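Local coordinates for protein multisubunit Na+/H+ antiporter, E subunit (Anoxybacillus flavithermus, PDB 6Z16) that probably serves as a membrane-embedded subunit of a multisubunit antiporter that exchanges sodium ions for protons across the cell membrane, at residues Q4-W15 against F27-L38. Residues are numbered along the deposited sequence; the frame is centred on the assembly and turned at random.
Sequences QILLNVILAFVW and FLVGYMIGLFIL. With PTY (phosphatidylethanolamine), chain B.
Phe27, in the first turns of helix 24-40, sets CE1 of its ring 3.6 Å from Ala12 CB, while Phe13 CE1 meets the same ring obliquely; the two helices form a helical hairpin that is probably membrane-embedded, consistent with the lipid bound at Leu7. The 4-15 and 27-38 axes approach to 7.8 Å with their directions 126° apart, so the helices run roughly antiparallel but strongly tilted. Val29 CG1 touches NE1 at the pyrrole end of the Trp15 indole. Two turns of 27-38 meet the partner through glycine. At Gly30 the CA lies 4.2 Å from Ala12 CA, a close backbone approach. Trp15 CG stands anti to the backbone N (chi1 180°), which brings the indole against Gly30 CA, with CD1 resting on it, and turns a face to Ile33 CD1. Tyr31 offers both backbone and ring to Asn8: its O accepts a hydrogen bond from Asn8 ND2 at 3.2 Å, in the carbonyl plane, beside the helical bond from Leu35 N. The Asn8 amide stacks on the Tyr31 ring, the planes 15° apart, with OD1 over one face toward the rim. Tyr50 hydrogen-bonds both Asn8 OD1 and Tyr31 OH, fixing the amide from its other end. Ile33 CD1 sits over the six-membered ring of Trp15, a CH-pi contact 3.6 Å from the centroid; an alanine in place of the tryptophan would probably leave this methyl without its aromatic face and open a gap beside Gly30. Gly34 lies beside the Asn8 amide, the CA atoms of Gly34 and Asn8 being 5.3 Å apart. Ile37 touches Leu11 and also packs on Leu21 of a neighbouring antiporter subunit. Leu38 ends the contact with its two methyls divided: CD2 lies 3.7 Å from Gln4 CB, and CD1 lies 3.7 Å from CD2 of Leu7, whose CD1 touches phosphatidylethanolamine O7.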
ATOM      1  N   GLN E   4      -6.459 -14.709  -5.427  1.00 73.03           N
ATOM      2  CA  GLN E   4      -6.124 -13.993  -6.647  1.00 42.55           C
ATOM      3  C   GLN E   4      -5.921 -12.515  -6.374  1.00 42.33           C
ATOM      4  O   GLN E   4      -5.052 -11.880  -6.980  1.00 48.90           O
ATOM      5  CB  GLN E   4      -7.229 -14.182  -7.668  1.00 44.24           C
ATOM      6  CG  GLN E   4      -7.543 -15.617  -7.945  1.00 50.36           C
ATOM      7  CD  GLN E   4      -8.666 -15.746  -8.921  1.00 54.49           C
ATOM      8  OE1 GLN E   4      -9.144 -14.749  -9.452  1.00 64.87           O
ATOM      9  NE2 GLN E   4      -9.140 -16.961  -9.127  1.00 59.45           N
ATOM     10  N   ILE E   5      -6.695 -11.953  -5.445  1.00 33.59           N
ATOM     11  CA  ILE E   5      -6.534 -10.544  -5.114  1.00 36.35           C
ATOM     12  C   ILE E   5      -5.217 -10.323  -4.389  1.00 47.81           C
ATOM     13  O   ILE E   5      -4.478  -9.377  -4.689  1.00 55.71           O
ATOM     14  CB  ILE E   5      -7.727 -10.050  -4.284  1.00 36.12           C
ATOM     15  CG1 ILE E   5      -9.032 -10.333  -5.016  1.00 35.76           C
ATOM     16  CG2 ILE E   5      -7.620  -8.563  -4.051  1.00 36.21           C
ATOM     17  CD1 ILE E   5     -10.255 -10.054  -4.197  1.00 42.49           C
ATOM     18  N   LEU E   6      -4.883 -11.221  -3.456  1.00 49.81           N
ATOM     19  CA  LEU E   6      -3.598 -11.158  -2.763  1.00 66.04           C
ATOM     20  C   LEU E   6      -2.438 -11.363  -3.728  1.00 67.55           C
ATOM     21  O   LEU E   6      -1.379 -10.735  -3.591  1.00 64.27           O
ATOM     22  CB  LEU E   6      -3.559 -12.212  -1.657  1.00 64.64           C
ATOM     23  CG  LEU E   6      -2.279 -12.272  -0.828  1.00 60.15           C
ATOM     24  CD1 LEU E   6      -2.110 -11.021   0.008  1.00 66.93           C
ATOM     25  CD2 LEU E   6      -2.254 -13.513   0.022  1.00 65.27           C
ATOM     26  N   LEU E   7      -2.641 -12.212  -4.733  1.00 66.39           N
ATOM     27  CA  LEU E   7      -1.597 -12.498  -5.699  1.00 62.51           C
ATOM     28  C   LEU E   7      -1.365 -11.298  -6.607  1.00 52.12           C
ATOM     29  O   LEU E   7      -0.222 -10.989  -6.957  1.00 52.34           O
ATOM     30  CB  LEU E   7      -1.987 -13.739  -6.493  1.00 65.20           C
ATOM     31  CG  LEU E   7      -0.870 -14.570  -7.113  1.00 84.47           C
ATOM     32  CD1 LEU E   7      -1.321 -16.003  -7.146  1.00 75.75           C
ATOM     33  CD2 LEU E   7      -0.510 -14.115  -8.503  1.00111.15           C
ATOM     34  N   ASN E   8      -2.439 -10.589  -6.955  1.00 56.29           N
ATOM     35  CA  ASN E   8      -2.311  -9.353  -7.719  1.00 63.82           C
ATOM     36  C   ASN E   8      -1.616  -8.267  -6.901  1.00 72.20           C
ATOM     37  O   ASN E   8      -0.816  -7.491  -7.444  1.00 71.04           O
ATOM     38  CB  ASN E   8      -3.699  -8.901  -8.170  1.00 73.65           C
ATOM     39  CG  ASN E   8      -3.677  -8.063  -9.436  1.00 82.98           C
ATOM     40  OD1 ASN E   8      -4.696  -7.935 -10.108  1.00 85.00           O
ATOM     41  ND2 ASN E   8      -2.531  -7.478  -9.762  1.00 87.64           N
ATOM     42  N   VAL E   9      -1.886  -8.216  -5.592  1.00 73.70           N
ATOM     43  CA  VAL E   9      -1.215  -7.237  -4.733  1.00 85.18           C
ATOM     44  C   VAL E   9       0.281  -7.532  -4.633  1.00 86.22           C
ATOM     45  O   VAL E   9       1.118  -6.621  -4.735  1.00 83.42           O
ATOM     46  CB  VAL E   9      -1.888  -7.193  -3.348  1.00 92.79           C
ATOM     47  CG1 VAL E   9      -1.087  -6.340  -2.377  1.00 90.64           C
ATOM     48  CG2 VAL E   9      -3.281  -6.619  -3.468  1.00 99.41           C
ATOM     49  N   ILE E  10       0.652  -8.805  -4.485  1.00 85.57           N
ATOM     50  CA  ILE E  10       2.077  -9.087  -4.351  1.00 82.70           C
ATOM     51  C   ILE E  10       2.793  -8.994  -5.700  1.00 70.71           C
ATOM     52  O   ILE E  10       3.985  -8.681  -5.739  1.00 65.81           O
ATOM     53  CB  ILE E  10       2.322 -10.434  -3.635  1.00 89.87           C
ATOM     54  CG1 ILE E  10       1.759 -11.640  -4.394  1.00 87.17           C
ATOM     55  CG2 ILE E  10       1.749 -10.396  -2.226  1.00 90.56           C
ATOM     56  CD1 ILE E  10       2.777 -12.412  -5.221  1.00 73.63           C
ATOM     57  N   LEU E  11       2.095  -9.216  -6.824  1.00 67.88           N
ATOM     58  CA  LEU E  11       2.714  -8.927  -8.118  1.00 59.95           C
ATOM     59  C   LEU E  11       2.905  -7.433  -8.333  1.00 58.66           C
ATOM     60  O   LEU E  11       3.879  -7.025  -8.973  1.00 61.26           O
ATOM     61  CB  LEU E  11       1.900  -9.510  -9.270  1.00 55.95           C
ATOM     62  CG  LEU E  11       1.937 -11.020  -9.492  1.00 54.38           C
ATOM     63  CD1 LEU E  11       1.045 -11.394 -10.649  1.00 58.80           C
ATOM     64  CD2 LEU E  11       3.347 -11.478  -9.757  1.00 54.03           C
ATOM     65  N   ALA E  12       2.002  -6.604  -7.803  1.00 60.44           N
ATOM     66  CA  ALA E  12       2.252  -5.166  -7.808  1.00 58.71           C
ATOM     67  C   ALA E  12       3.444  -4.801  -6.931  1.00 70.16           C
ATOM     68  O   ALA E  12       4.202  -3.884  -7.269  1.00 72.69           O
ATOM     69  CB  ALA E  12       1.004  -4.416  -7.355  1.00 51.89           C
ATOM     70  N   PHE E  13       3.632  -5.519  -5.820  1.00 76.32           N
ATOM     71  CA  PHE E  13       4.829  -5.333  -4.997  1.00 81.87           C
ATOM     72  C   PHE E  13       6.100  -5.704  -5.755  1.00 75.48           C
ATOM     73  O   PHE E  13       7.114  -5.002  -5.663  1.00 72.23           O
ATOM     74  CB  PHE E  13       4.726  -6.163  -3.717  1.00 98.08           C
ATOM     75  CG  PHE E  13       3.770  -5.613  -2.703  1.00116.34           C
ATOM     76  CD1 PHE E  13       3.374  -4.288  -2.746  1.00124.68           C
ATOM     77  CD2 PHE E  13       3.264  -6.430  -1.706  1.00118.82           C
ATOM     78  CE1 PHE E  13       2.494  -3.785  -1.807  1.00130.91           C
ATOM     79  CE2 PHE E  13       2.383  -5.937  -0.769  1.00123.63           C
ATOM     80  CZ  PHE E  13       1.997  -4.615  -0.819  1.00132.49           C
ATOM     81  N   VAL E  14       6.063  -6.814  -6.499  1.00 73.89           N
ATOM     82  CA  VAL E  14       7.214  -7.245  -7.291  1.00 71.28           C
ATOM     83  C   VAL E  14       7.504  -6.243  -8.406  1.00 71.22           C
ATOM     84  O   VAL E  14       8.668  -5.956  -8.708  1.00 71.25           O
ATOM     85  CB  VAL E  14       6.981  -8.671  -7.830  1.00 66.22           C
ATOM     86  CG1 VAL E  14       8.071  -9.101  -8.789  1.00 53.22           C
ATOM     87  CG2 VAL E  14       6.936  -9.655  -6.687  1.00 68.54           C
ATOM     88  N   TRP E  15       6.457  -5.659  -8.999  1.00 76.05           N
ATOM     89  CA  TRP E  15       6.661  -4.611  -9.998  1.00 76.88           C
ATOM     90  C   TRP E  15       7.277  -3.357  -9.385  1.00 78.10           C
ATOM     91  O   TRP E  15       8.121  -2.709 -10.013  1.00 76.29           O
ATOM     92  CB  TRP E  15       5.346  -4.253 -10.690  1.00 79.35           C
ATOM     93  CG  TRP E  15       5.538  -3.172 -11.713  1.00 77.01           C
ATOM     94  CD1 TRP E  15       5.306  -1.836 -11.550  1.00 73.42           C
ATOM     95  CD2 TRP E  15       6.014  -3.333 -13.052  1.00 76.54           C
ATOM     96  NE1 TRP E  15       5.616  -1.156 -12.699  1.00 74.74           N
ATOM     97  CE2 TRP E  15       6.049  -2.052 -13.638  1.00 75.35           C
ATOM     98  CE3 TRP E  15       6.416  -4.433 -13.811  1.00 80.00           C
ATOM     99  CZ2 TRP E  15       6.465  -1.845 -14.946  1.00 73.45           C
ATOM    100  CZ3 TRP E  15       6.828  -4.225 -15.106  1.00 82.71           C
ATOM    101  CH2 TRP E  15       6.852  -2.941 -15.661  1.00 80.60           C
ATOM    102  N   PHE E  27       2.278   1.453  -8.002  1.00 93.71           N
ATOM    103  CA  PHE E  27       1.432   0.380  -7.492  1.00 94.99           C
ATOM    104  C   PHE E  27       0.229   0.148  -8.396  1.00 99.74           C
ATOM    105  O   PHE E  27      -0.140  -1.001  -8.657  1.00 97.74           O
ATOM    106  CB  PHE E  27       0.975   0.692  -6.066  1.00 85.12           C
ATOM    107  CG  PHE E  27       0.133  -0.387  -5.453  1.00 80.78           C
ATOM    108  CD1 PHE E  27       0.715  -1.553  -4.988  1.00 84.27           C
ATOM    109  CD2 PHE E  27      -1.240  -0.240  -5.347  1.00 88.52           C
ATOM    110  CE1 PHE E  27      -0.055  -2.554  -4.424  1.00 89.19           C
ATOM    111  CE2 PHE E  27      -2.015  -1.237  -4.789  1.00 97.57           C
ATOM    112  CZ  PHE E  27      -1.421  -2.397  -4.326  1.00 97.17           C
ATOM    113  N   LEU E  28      -0.381   1.224  -8.903  1.00100.27           N
ATOM    114  CA  LEU E  28      -1.504   1.064  -9.826  1.00105.08           C
ATOM    115  C   LEU E  28      -1.060   0.484 -11.163  1.00103.43           C
ATOM    116  O   LEU E  28      -1.774  -0.344 -11.746  1.00102.33           O
ATOM    117  CB  LEU E  28      -2.224   2.395 -10.035  1.00111.41           C
ATOM    118  CG  LEU E  28      -3.408   2.736  -9.123  1.00107.29           C
ATOM    119  CD1 LEU E  28      -3.010   3.045  -7.698  1.00105.91           C
ATOM    120  CD2 LEU E  28      -4.198   3.892  -9.712  1.00114.82           C
ATOM    121  N   VAL E  29       0.115   0.896 -11.658  1.00100.37           N
ATOM    122  CA  VAL E  29       0.642   0.340 -12.908  1.00 92.02           C
ATOM    123  C   VAL E  29       0.924  -1.152 -12.755  1.00 88.87           C
ATOM    124  O   VAL E  29       0.519  -1.969 -13.595  1.00 87.57           O
ATOM    125  CB  VAL E  29       1.896   1.114 -13.355  1.00 79.76           C
ATOM    126  CG1 VAL E  29       2.550   0.432 -14.535  1.00 75.87           C
ATOM    127  CG2 VAL E  29       1.532   2.530 -13.736  1.00 76.05           C
ATOM    128  N   GLY E  30       1.581  -1.531 -11.656  1.00 84.61           N
ATOM    129  CA  GLY E  30       1.835  -2.935 -11.394  1.00 79.19           C
ATOM    130  C   GLY E  30       0.579  -3.735 -11.129  1.00 75.63           C
ATOM    131  O   GLY E  30       0.519  -4.919 -11.467  1.00 73.49           O
ATOM    132  N   TYR E  31      -0.453  -3.098 -10.571  1.00 72.47           N
ATOM    133  CA  TYR E  31      -1.717  -3.791 -10.353  1.00 75.52           C
ATOM    134  C   TYR E  31      -2.434  -4.053 -11.670  1.00 73.12           C
ATOM    135  O   TYR E  31      -3.044  -5.111 -11.844  1.00 68.52           O
ATOM    136  CB  TYR E  31      -2.608  -2.984  -9.409  1.00 81.31           C
ATOM    137  CG  TYR E  31      -3.893  -3.697  -9.061  1.00104.28           C
ATOM    138  CD1 TYR E  31      -3.902  -4.730  -8.134  1.00104.91           C
ATOM    139  CD2 TYR E  31      -5.094  -3.353  -9.673  1.00113.25           C
ATOM    140  CE1 TYR E  31      -5.070  -5.392  -7.816  1.00105.03           C
ATOM    141  CE2 TYR E  31      -6.267  -4.016  -9.365  1.00114.41           C
ATOM    142  CZ  TYR E  31      -6.247  -5.034  -8.435  1.00112.58           C
ATOM    143  OH  TYR E  31      -7.408  -5.697  -8.119  1.00113.09           O
ATOM    144  N   MET E  32      -2.360  -3.106 -12.611  1.00 76.31           N
ATOM    145  CA  MET E  32      -2.947  -3.323 -13.935  1.00 80.65           C
ATOM    146  C   MET E  32      -2.212  -4.422 -14.699  1.00 74.68           C
ATOM    147  O   MET E  32      -2.846  -5.283 -15.335  1.00 71.66           O
ATOM    148  CB  MET E  32      -2.936  -2.015 -14.724  1.00 91.39           C
ATOM    149  CG  MET E  32      -3.878  -0.951 -14.178  1.00110.12           C
ATOM    150  SD  MET E  32      -3.692   0.665 -14.960  1.00133.51           S
ATOM    151  CE  MET E  32      -4.364   0.348 -16.587  1.00136.67           C
ATOM    152  N   ILE E  33      -0.875  -4.413 -14.626  1.00 74.27           N
ATOM    153  CA  ILE E  33      -0.072  -5.453 -15.271  1.00 71.65           C
ATOM    154  C   ILE E  33      -0.370  -6.821 -14.662  1.00 70.06           C
ATOM    155  O   ILE E  33      -0.557  -7.809 -15.383  1.00 70.20           O
ATOM    156  CB  ILE E  33       1.423  -5.096 -15.181  1.00 63.76           C
ATOM    157  CG1 ILE E  33       1.718  -3.833 -15.978  1.00 64.86           C
ATOM    158  CG2 ILE E  33       2.287  -6.209 -15.723  1.00 61.84           C
ATOM    159  CD1 ILE E  33       3.068  -3.257 -15.688  1.00 60.34           C
ATOM    160  N   GLY E  34      -0.474  -6.888 -13.333  1.00 65.61           N
ATOM    161  CA  GLY E  34      -0.833  -8.133 -12.684  1.00 59.25           C
ATOM    162  C   GLY E  34      -2.251  -8.576 -12.968  1.00 66.84           C
ATOM    163  O   GLY E  34      -2.531  -9.774 -12.986  1.00 72.20           O
ATOM    164  N   LEU E  35      -3.156  -7.625 -13.212  1.00 71.19           N
ATOM    165  CA  LEU E  35      -4.511  -7.968 -13.630  1.00 80.70           C
ATOM    166  C   LEU E  35      -4.503  -8.654 -14.988  1.00 77.89           C
ATOM    167  O   LEU E  35      -5.193  -9.664 -15.189  1.00 73.22           O
ATOM    168  CB  LEU E  35      -5.373  -6.705 -13.662  1.00 88.91           C
ATOM    169  CG  LEU E  35      -6.839  -6.816 -14.078  1.00 88.80           C
ATOM    170  CD1 LEU E  35      -7.609  -7.697 -13.127  1.00 81.20           C
ATOM    171  CD2 LEU E  35      -7.456  -5.434 -14.148  1.00 88.95           C
ATOM    172  N   PHE E  36      -3.684  -8.144 -15.914  1.00 78.59           N
ATOM    173  CA  PHE E  36      -3.542  -8.788 -17.222  1.00 79.25           C
ATOM    174  C   PHE E  36      -2.921 -10.178 -17.095  1.00 67.42           C
ATOM    175  O   PHE E  36      -3.364 -11.133 -17.752  1.00 64.19           O
ATOM    176  CB  PHE E  36      -2.696  -7.915 -18.150  1.00 99.40           C
ATOM    177  CG  PHE E  36      -3.364  -6.631 -18.569  1.00134.72           C
ATOM    178  CD1 PHE E  36      -4.736  -6.457 -18.437  1.00141.25           C
ATOM    179  CD2 PHE E  36      -2.611  -5.593 -19.096  1.00141.47           C
ATOM    180  CE1 PHE E  36      -5.339  -5.274 -18.819  1.00138.45           C
ATOM    181  CE2 PHE E  36      -3.209  -4.409 -19.483  1.00142.12           C
ATOM    182  CZ  PHE E  36      -4.575  -4.250 -19.345  1.00140.20           C
ATOM    183  N   ILE E  37      -1.917 -10.310 -16.223  1.00 67.94           N
ATOM    184  CA  ILE E  37      -1.214 -11.581 -16.047  1.00 66.69           C
ATOM    185  C   ILE E  37      -2.125 -12.636 -15.423  1.00 66.54           C
ATOM    186  O   ILE E  37      -2.150 -13.789 -15.868  1.00 71.84           O
ATOM    187  CB  ILE E  37       0.062 -11.349 -15.222  1.00 67.88           C
ATOM    188  CG1 ILE E  37       1.047 -10.540 -16.044  1.00 64.53           C
ATOM    189  CG2 ILE E  37       0.710 -12.648 -14.814  1.00 70.47           C
ATOM    190  CD1 ILE E  37       2.140  -9.977 -15.248  1.00 51.29           C
ATOM    191  N   LEU E  38      -2.898 -12.261 -14.402  1.00 62.27           N
ATOM    192  CA  LEU E  38      -3.895 -13.177 -13.860  1.00 64.93           C
ATOM    193  C   LEU E  38      -5.028 -13.461 -14.831  1.00 69.93           C
ATOM    194  O   LEU E  38      -5.668 -14.510 -14.708  1.00 70.03           O
ATOM    195  CB  LEU E  38      -4.493 -12.649 -12.561  1.00 74.49           C
ATOM    196  CG  LEU E  38      -3.851 -13.040 -11.236  1.00 76.98           C
ATOM    197  CD1 LEU E  38      -2.556 -12.332 -10.995  1.00 79.03           C
ATOM    198  CD2 LEU E  38      -4.815 -12.737 -10.137  1.00 83.54           C
TER
HETATM  199  C1  PTY B 201       0.346 -20.648  -7.886  1.00122.10           C
HETATM  200  C2  PTY B 201      -5.517 -21.518  -5.893  1.00134.94           C
HETATM  201  C3  PTY B 201      -4.837 -22.794  -6.428  1.00141.48           C
HETATM  202  O4  PTY B 201       0.514 -20.270  -6.501  1.00118.31           O
HETATM  203  C5  PTY B 201      -1.688 -20.453  -9.377  1.00144.07           C
HETATM  204  C6  PTY B 201      -0.718 -19.747  -8.462  1.00130.71           C
HETATM  205  O7  PTY B 201      -0.151 -18.510  -9.029  1.00122.60           O
HETATM  206  C8  PTY B 201       0.775 -18.531 -10.016  1.00122.37           C
HETATM  207  O10 PTY B 201       0.971 -19.457 -10.756  1.00128.69           O
HETATM  208  C11 PTY B 201       1.533 -17.239 -10.056  1.00118.74           C
HETATM  209  C12 PTY B 201       1.994 -16.817  -8.668  1.00115.49           C
HETATM  210  C13 PTY B 201       3.490 -16.597  -8.559  1.00114.83           C
HETATM  211  C14 PTY B 201       4.013 -15.434  -9.379  1.00127.54           C
HETATM  212  C15 PTY B 201       5.485 -15.147  -9.137  1.00134.24           C
HETATM  213  C16 PTY B 201       5.797 -14.784  -7.697  1.00135.60           C
HETATM  214  C17 PTY B 201       7.281 -14.671  -7.389  1.00143.19           C
HETATM  215  C18 PTY B 201       7.998 -13.574  -8.160  1.00142.81           C
HETATM  216  C19 PTY B 201       9.468 -13.428  -7.797  1.00139.95           C
HETATM  217  C20 PTY B 201       9.711 -13.141  -6.324  1.00134.30           C
HETATM  218  C30 PTY B 201       1.702 -20.486  -5.939  1.00110.16           C
HETATM  219  C31 PTY B 201       1.701 -20.048  -4.505  1.00113.87           C
HETATM  220  O30 PTY B 201       2.637 -20.972  -6.514  1.00113.05           O
HETATM  221  C32 PTY B 201       1.972 -18.561  -4.328  1.00109.68           C
HETATM  222  C33 PTY B 201       3.385 -18.169  -4.724  1.00113.65           C
HETATM  223  C34 PTY B 201       3.827 -16.816  -4.188  1.00116.10           C
HETATM  224  C35 PTY B 201       5.301 -16.526  -4.418  1.00123.38           C
HETATM  225  C36 PTY B 201       5.797 -15.264  -3.733  1.00125.32           C
HETATM  226  C37 PTY B 201       5.701 -15.310  -2.216  1.00124.35           C
HETATM  227  P1  PTY B 201      -2.937 -22.413  -8.255  1.00169.81           P
HETATM  228  O11 PTY B 201      -3.477 -22.425  -6.762  1.00156.02           O
HETATM  229  O12 PTY B 201      -3.959 -22.855  -9.034  1.00173.24           O
HETATM  230  O13 PTY B 201      -1.744 -23.134  -8.362  1.00166.69           O
HETATM  231  O14 PTY B 201      -2.746 -20.991  -8.558  1.00160.06           O
HETATM  232  N1  PTY B 201      -6.930 -21.534  -6.273  1.00132.64           N